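Local coordinates for acyl-coenzyme A oxidase acox-1.2 (Caenorhabditis elegans, PDB 5K3J), which catalyses the FAD-dependent desaturation of ascaroside-CoA side chains in the first step of peroxisomal beta-oxidation, passing electrons to oxygen and giving hydrogen peroxide, at residues Asp57-Tyr61 / Pro62-Arg66; Trp134-Arg137 / Ala138-Glu142. One frame throughout, in Å; residues are numbered along the deposited sequence.

Contact 1 (Asp57-Tyr61 / Pro62-Arg66); sequences DIKPY and PFLTR
P60 and F63 meet in a local turn contact, a short 3-10 segment within the loop that runs from helix 36-49 to helix 66-82 in the N-terminal region of the acyl-CoA oxidase. Two successive i to i+3 backbone bonds are the evidence for it. F63 N donates to P60 O at 2.7 Å, and L64 N to Y61 O at 3.2 Å. P62 has no amide hydrogen to give.

Over these turns the P60 ring lies against one face of the F63 ring: P60 CB is 3.9 Å from the ring centroid and 20° off the normal, which meets the geometry of a CH-pi contact. F63 CG stands anti to its carbonyl carbon and beside the backbone N (chi1 -62°), the setting that brings the ring back over P60. F63 also meets W633 of helix 626-636, with the ring planes at about 40°. With an alanine here, P60 CB would probably lose the ring face it rests on, and a gap is likely to open between P60 and W633. The two methyls of L64 take different partners. L64 CD1 approaches the Y61 ring obliquely at CD1, 3.6 Å away, while L64 CD2 rests on the aliphatic part of K59, 3.6 Å from K59 CE. D57 CG sits over one face of the Y61 ring, 3.4 Å above its plane and offset toward the rim.

Around the segment, D57 forms salt bridges with R616 and with K76 of helix 66-82, and K69 of that helix binds Y61 O. T65 caps the helix through E68 N. F63 packs in addition on P239 of the second subunit, so the loop lies between helix 66-82, helix 626-636 and the dimer partner.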
loop_
_atom_site.group_PDB
_atom_site.type_symbol
_atom_site.label_atom_id
_atom_site.label_comp_id
_atom_site.label_asym_id
_atom_site.label_seq_id
_atom_site.Cartn_x
_atom_site.Cartn_y
_atom_site.Cartn_z
ATOM N N ASP A 57 -14.304 15.618 -16.252
ATOM C CA ASP A 57 -13.085 16.074 -15.595
ATOM C C ASP A 57 -12.426 17.150 -16.450
ATOM O O ASP A 57 -12.284 16.976 -17.661
ATOM C CB ASP A 57 -12.120 14.911 -15.363
ATOM C CG ASP A 57 -12.712 13.820 -14.486
ATOM O OD1 ASP A 57 -13.604 14.126 -13.672
ATOM O OD2 ASP A 57 -12.279 12.654 -14.600
ATOM N N ILE A 58 -12.033 18.261 -15.828
ATOM C CA ILE A 58 -11.461 19.394 -16.557
ATOM C C ILE A 58 -10.239 18.935 -17.360
ATOM O O ILE A 58 -9.987 19.423 -18.461
ATOM C CB ILE A 58 -11.090 20.561 -15.594
ATOM C CG1 ILE A 58 -10.841 21.855 -16.373
ATOM C CG2 ILE A 58 -9.903 20.206 -14.702
ATOM C CD1 ILE A 58 -12.107 22.625 -16.705
ATOM N N LYS A 59 -9.517 17.967 -16.802
ATOM C CA LYS A 59 -8.431 17.270 -17.476
ATOM C C LYS A 59 -8.110 16.039 -16.641
ATOM O O LYS A 59 -8.578 15.940 -15.507
ATOM C CB LYS A 59 -7.205 18.172 -17.653
ATOM C CG LYS A 59 -6.707 18.879 -16.410
ATOM C CD LYS A 59 -5.388 19.568 -16.747
ATOM C CE LYS A 59 -5.073 20.753 -15.854
ATOM N NZ LYS A 59 -3.771 21.361 -16.250
ATOM N N PRO A 60 -7.348 15.081 -17.204
ATOM C CA PRO A 60 -6.942 13.887 -16.454
ATOM C C PRO A 60 -6.469 14.180 -15.032
ATOM O O PRO A 60 -5.400 14.763 -14.832
ATOM C CB PRO A 60 -5.797 13.329 -17.299
ATOM C CG PRO A 60 -6.201 13.660 -18.690
ATOM C CD PRO A 60 -6.952 14.975 -18.623
ATOM N N TYR A 61 -7.277 13.759 -14.060
ATOM C CA TYR A 61 -7.052 14.056 -12.642
ATOM C C TYR A 61 -5.622 13.857 -12.114
ATOM O O TYR A 61 -5.188 14.621 -11.255
ATOM C CB TYR A 61 -8.017 13.229 -11.776
ATOM C CG TYR A 61 -9.369 13.874 -11.573
ATOM C CD1 TYR A 61 -9.728 15.013 -12.276
ATOM C CD2 TYR A 61 -10.281 13.350 -10.667
ATOM C CE1 TYR A 61 -10.962 15.609 -12.091
ATOM C CE2 TYR A 61 -11.521 13.940 -10.473
ATOM C CZ TYR A 61 -11.854 15.071 -11.189
ATOM O OH TYR A 61 -13.083 15.659 -10.997
ATOM N N PRO A 62 -4.896 12.826 -12.588
ATOM C CA PRO A 62 -3.500 12.742 -12.140
ATOM C C PRO A 62 -2.654 13.975 -12.466
ATOM O O PRO A 62 -1.704 14.249 -11.735
ATOM C CB PRO A 62 -2.975 11.525 -12.894
ATOM C CG PRO A 62 -4.157 10.661 -13.036
ATOM C CD PRO A 62 -5.317 11.584 -13.263
ATOM N N PHE A 63 -2.996 14.710 -13.522
ATOM C CA PHE A 63 -2.190 15.857 -13.942
ATOM C C PHE A 63 -2.340 17.066 -13.013
ATOM O O PHE A 63 -1.595 18.040 -13.126
ATOM C CB PHE A 63 -2.553 16.285 -15.369
ATOM C CG PHE A 63 -2.292 15.234 -16.415
ATOM C CD1 PHE A 63 -1.568 14.090 -16.117
ATOM C CD2 PHE A 63 -2.765 15.400 -17.704
ATOM C CE1 PHE A 63 -1.331 13.129 -17.084
ATOM C CE2 PHE A 63 -2.532 14.443 -18.671
ATOM C CZ PHE A 63 -1.814 13.302 -18.359
ATOM N N LEU A 64 -3.294 16.997 -12.091
ATOM C CA LEU A 64 -3.665 18.157 -11.284
ATOM C C LEU A 64 -2.807 18.334 -10.038
ATOM O O LEU A 64 -2.515 17.370 -9.326
ATOM C CB LEU A 64 -5.133 18.054 -10.878
ATOM C CG LEU A 64 -6.128 18.157 -12.030
ATOM C CD1 LEU A 64 -7.518 17.763 -11.554
ATOM C CD2 LEU A 64 -6.116 19.570 -12.591
ATOM N N THR A 65 -2.409 19.579 -9.783
ATOM C CA THR A 65 -1.726 19.931 -8.546
ATOM C C THR A 65 -2.716 19.835 -7.398
ATOM O O THR A 65 -3.916 19.676 -7.621
ATOM C CB THR A 65 -1.125 21.352 -8.592
ATOM O OG1 THR A 65 -2.164 22.325 -8.426
ATOM C CG2 THR A 65 -0.422 21.592 -9.908
ATOM N N ARG A 66 -2.217 19.945 -6.174
ATOM C CA ARG A 66 -3.053 19.761 -4.994
ATOM C C ARG A 66 -4.117 20.857 -4.888
ATOM O O ARG A 66 -5.267 20.579 -4.544
ATOM C CB ARG A 66 -2.189 19.726 -3.733
ATOM C CG ARG A 66 -2.622 18.689 -2.711
ATOM C CD ARG A 66 -3.761 19.198 -1.853
ATOM N NE ARG A 66 -3.284 19.742 -0.585
ATOM C CZ ARG A 66 -4.055 19.937 0.480
ATOM N NH1 ARG A 66 -5.344 19.625 0.436
ATOM N NH2 ARG A 66 -3.536 20.435 1.595
#

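Contact 2 (Trp134-Arg137 / Ala138-Glu142); sequences WLER and ARRRE
The guanidinium groups of R137 and R140 each take the E142 carboxylate at an edge, with E142 CD in the guanidinium plane in both cases. R137 NE donates to E142 OE1 at 3.0 Å, meeting that oxygen from above the carboxylate plane; the two flat groups are turned 55° apart. R137 NH2 adds a weak bond to the same oxygen at 3.4 Å. The other oxygen, E142 OE2, is met by R140 NH1 at 3.1 Å, on the anti side but 34° out of the carboxylate plane, which makes a salt-bridge network of three residues. The bend in the R137 chain at chi3 (70°) turns NE toward E142.

The backbone explains why E142 lies there. E142 N bonds to R137 O at 2.9 Å and R141 N to A138 O at 2.9 Å, with positive phi at R141: a Schellman motif that ends the helix. One turn earlier, A138 N donates to W134 O at 2.7 Å. E136 OE1 lies against the R139 chain, 3.5 Å from R139 CD.

Helix 128-139 thus finishes against helix 112-125, where L135 and A138 touch I119 and H114 binds A138 O. R137 has a second acidic partner in E223, and R141 reaches D115 and T81. R140 NH2 bonds to A662 O of the second subunit, whose K660 packs on R137 and E142.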
loop_
_atom_site.group_PDB
_atom_site.type_symbol
_atom_site.label_atom_id
_atom_site.label_comp_id
_atom_site.label_asym_id
_atom_site.label_seq_id
_atom_site.Cartn_x
_atom_site.Cartn_y
_atom_site.Cartn_z
ATOM N N TRP A 134 -31.685 23.250 11.066
ATOM C CA TRP A 134 -30.476 22.997 10.284
ATOM C C TRP A 134 -30.578 21.859 9.265
ATOM O O TRP A 134 -30.072 21.987 8.148
ATOM C CB TRP A 134 -29.293 22.699 11.208
ATOM C CG TRP A 134 -28.918 23.819 12.127
ATOM C CD1 TRP A 134 -28.574 25.092 11.775
ATOM C CD2 TRP A 134 -28.817 23.752 13.551
ATOM N NE1 TRP A 134 -28.281 25.831 12.897
ATOM C CE2 TRP A 134 -28.421 25.034 14.002
ATOM C CE3 TRP A 134 -29.028 22.748 14.498
ATOM C CZ2 TRP A 134 -28.237 25.325 15.346
ATOM C CZ3 TRP A 134 -28.842 23.039 15.835
ATOM C CH2 TRP A 134 -28.451 24.319 16.246
ATOM N N LEU A 135 -31.210 20.749 9.642
ATOM C CA LEU A 135 -31.148 19.529 8.833
ATOM C C LEU A 135 -31.663 19.714 7.407
ATOM O O LEU A 135 -31.126 19.120 6.470
ATOM C CB LEU A 135 -31.915 18.392 9.518
ATOM C CG LEU A 135 -31.904 17.045 8.790
ATOM C CD1 LEU A 135 -30.485 16.622 8.419
ATOM C CD2 LEU A 135 -32.572 15.979 9.647
ATOM N N GLU A 136 -32.690 20.534 7.225
ATOM C CA GLU A 136 -33.159 20.784 5.869
ATOM C C GLU A 136 -32.265 21.810 5.188
ATOM O O GLU A 136 -32.120 21.797 3.971
ATOM C CB GLU A 136 -34.620 21.240 5.856
ATOM C CG GLU A 136 -35.282 21.129 4.481
ATOM C CD GLU A 136 -35.057 19.776 3.805
ATOM O OE1 GLU A 136 -35.018 18.740 4.507
ATOM O OE2 GLU A 136 -34.917 19.751 2.562
ATOM N N ARG A 137 -31.657 22.692 5.972
ATOM C CA ARG A 137 -30.692 23.637 5.418
ATOM C C ARG A 137 -29.475 22.894 4.880
ATOM O O ARG A 137 -28.911 23.262 3.849
ATOM C CB ARG A 137 -30.256 24.659 6.465
ATOM C CG ARG A 137 -31.313 25.681 6.827
ATOM C CD ARG A 137 -30.659 26.921 7.440
ATOM N NE ARG A 137 -29.903 27.676 6.444
ATOM C CZ ARG A 137 -28.976 28.585 6.740
ATOM N NH1 ARG A 137 -28.675 28.844 8.011
ATOM N NH2 ARG A 137 -28.341 29.231 5.767
ATOM N N ALA A 138 -29.073 21.850 5.596
ATOM C CA ALA A 138 -27.971 20.995 5.174
ATOM C C ALA A 138 -28.306 20.273 3.869
ATOM O O ALA A 138 -27.500 20.249 2.938
ATOM C CB ALA A 138 -27.639 19.989 6.263
ATOM N N ARG A 139 -29.502 19.695 3.804
ATOM C CA ARG A 139 -29.913 18.889 2.657
ATOM C C ARG A 139 -30.054 19.713 1.377
ATOM O O ARG A 139 -29.847 19.200 0.275
ATOM C CB ARG A 139 -31.229 18.169 2.961
ATOM C CG ARG A 139 -31.057 16.864 3.742
ATOM C CD ARG A 139 -32.362 16.394 4.399
ATOM N NE ARG A 139 -32.447 14.934 4.443
ATOM C CZ ARG A 139 -33.250 14.245 5.253
ATOM N NH1 ARG A 139 -34.043 14.876 6.113
ATOM N NH2 ARG A 139 -33.258 12.919 5.211
ATOM N N ARG A 140 -30.405 20.987 1.528
ATOM C CA ARG A 140 -30.523 21.890 0.388
ATOM C C ARG A 140 -29.168 22.518 0.081
ATOM O O ARG A 140 -29.051 23.403 -0.766
ATOM C CB ARG A 140 -31.558 22.980 0.671
ATOM C CG ARG A 140 -32.767 22.500 1.457
ATOM C CD ARG A 140 -33.712 23.647 1.775
ATOM N NE ARG A 140 -34.636 23.915 0.677
ATOM C CZ ARG A 140 -34.655 25.043 -0.025
ATOM N NH1 ARG A 140 -33.797 26.015 0.255
ATOM N NH2 ARG A 140 -35.531 25.201 -1.008
ATOM N N ARG A 141 -28.150 22.041 0.788
ATOM C CA ARG A 141 -26.782 22.521 0.640
ATOM C C ARG A 141 -26.729 24.044 0.723
ATOM O O ARG A 141 -25.987 24.696 -0.013
ATOM C CB ARG A 141 -26.166 22.005 -0.667
ATOM C CG ARG A 141 -25.937 20.502 -0.632
ATOM C CD ARG A 141 -25.298 19.960 -1.905
ATOM N NE ARG A 141 -24.821 18.595 -1.703
ATOM C CZ ARG A 141 -24.287 17.835 -2.657
ATOM N NH1 ARG A 141 -24.167 18.294 -3.900
ATOM N NH2 ARG A 141 -23.876 16.605 -2.372
ATOM N N GLU A 142 -27.538 24.597 1.627
ATOM C CA GLU A 142 -27.460 26.008 1.983
ATOM C C GLU A 142 -26.192 26.255 2.779
ATOM O O GLU A 142 -25.593 27.329 2.706
ATOM C CB GLU A 142 -28.666 26.449 2.813
ATOM C CG GLU A 142 -29.993 26.492 2.079
ATOM C CD GLU A 142 -31.077 27.163 2.903
ATOM O OE1 GLU A 142 -30.748 28.116 3.640
ATOM O OE2 GLU A 142 -32.249 26.731 2.827
#

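Contact 1 precedes contact 2 in the sequence, both in the N-terminal part of the oxidase. Their centres are 30 Å apart and their nearest atoms about 13 Å, so they do not touch. What they share is proximity to the second subunit, contact 1 through F63, T65 and R66, contact 2 through R137, R140 and E142. Helix 66-82 relates them: it starts at R66, the last residue of contact 1, and T81 near its far end bonds to R141 of contact 2. Neither lies at the active site or a ligand pocket; the side chain of Y61 is about 14 Å from a bound ascaroside-CoA, and that of R141 about 10 Å.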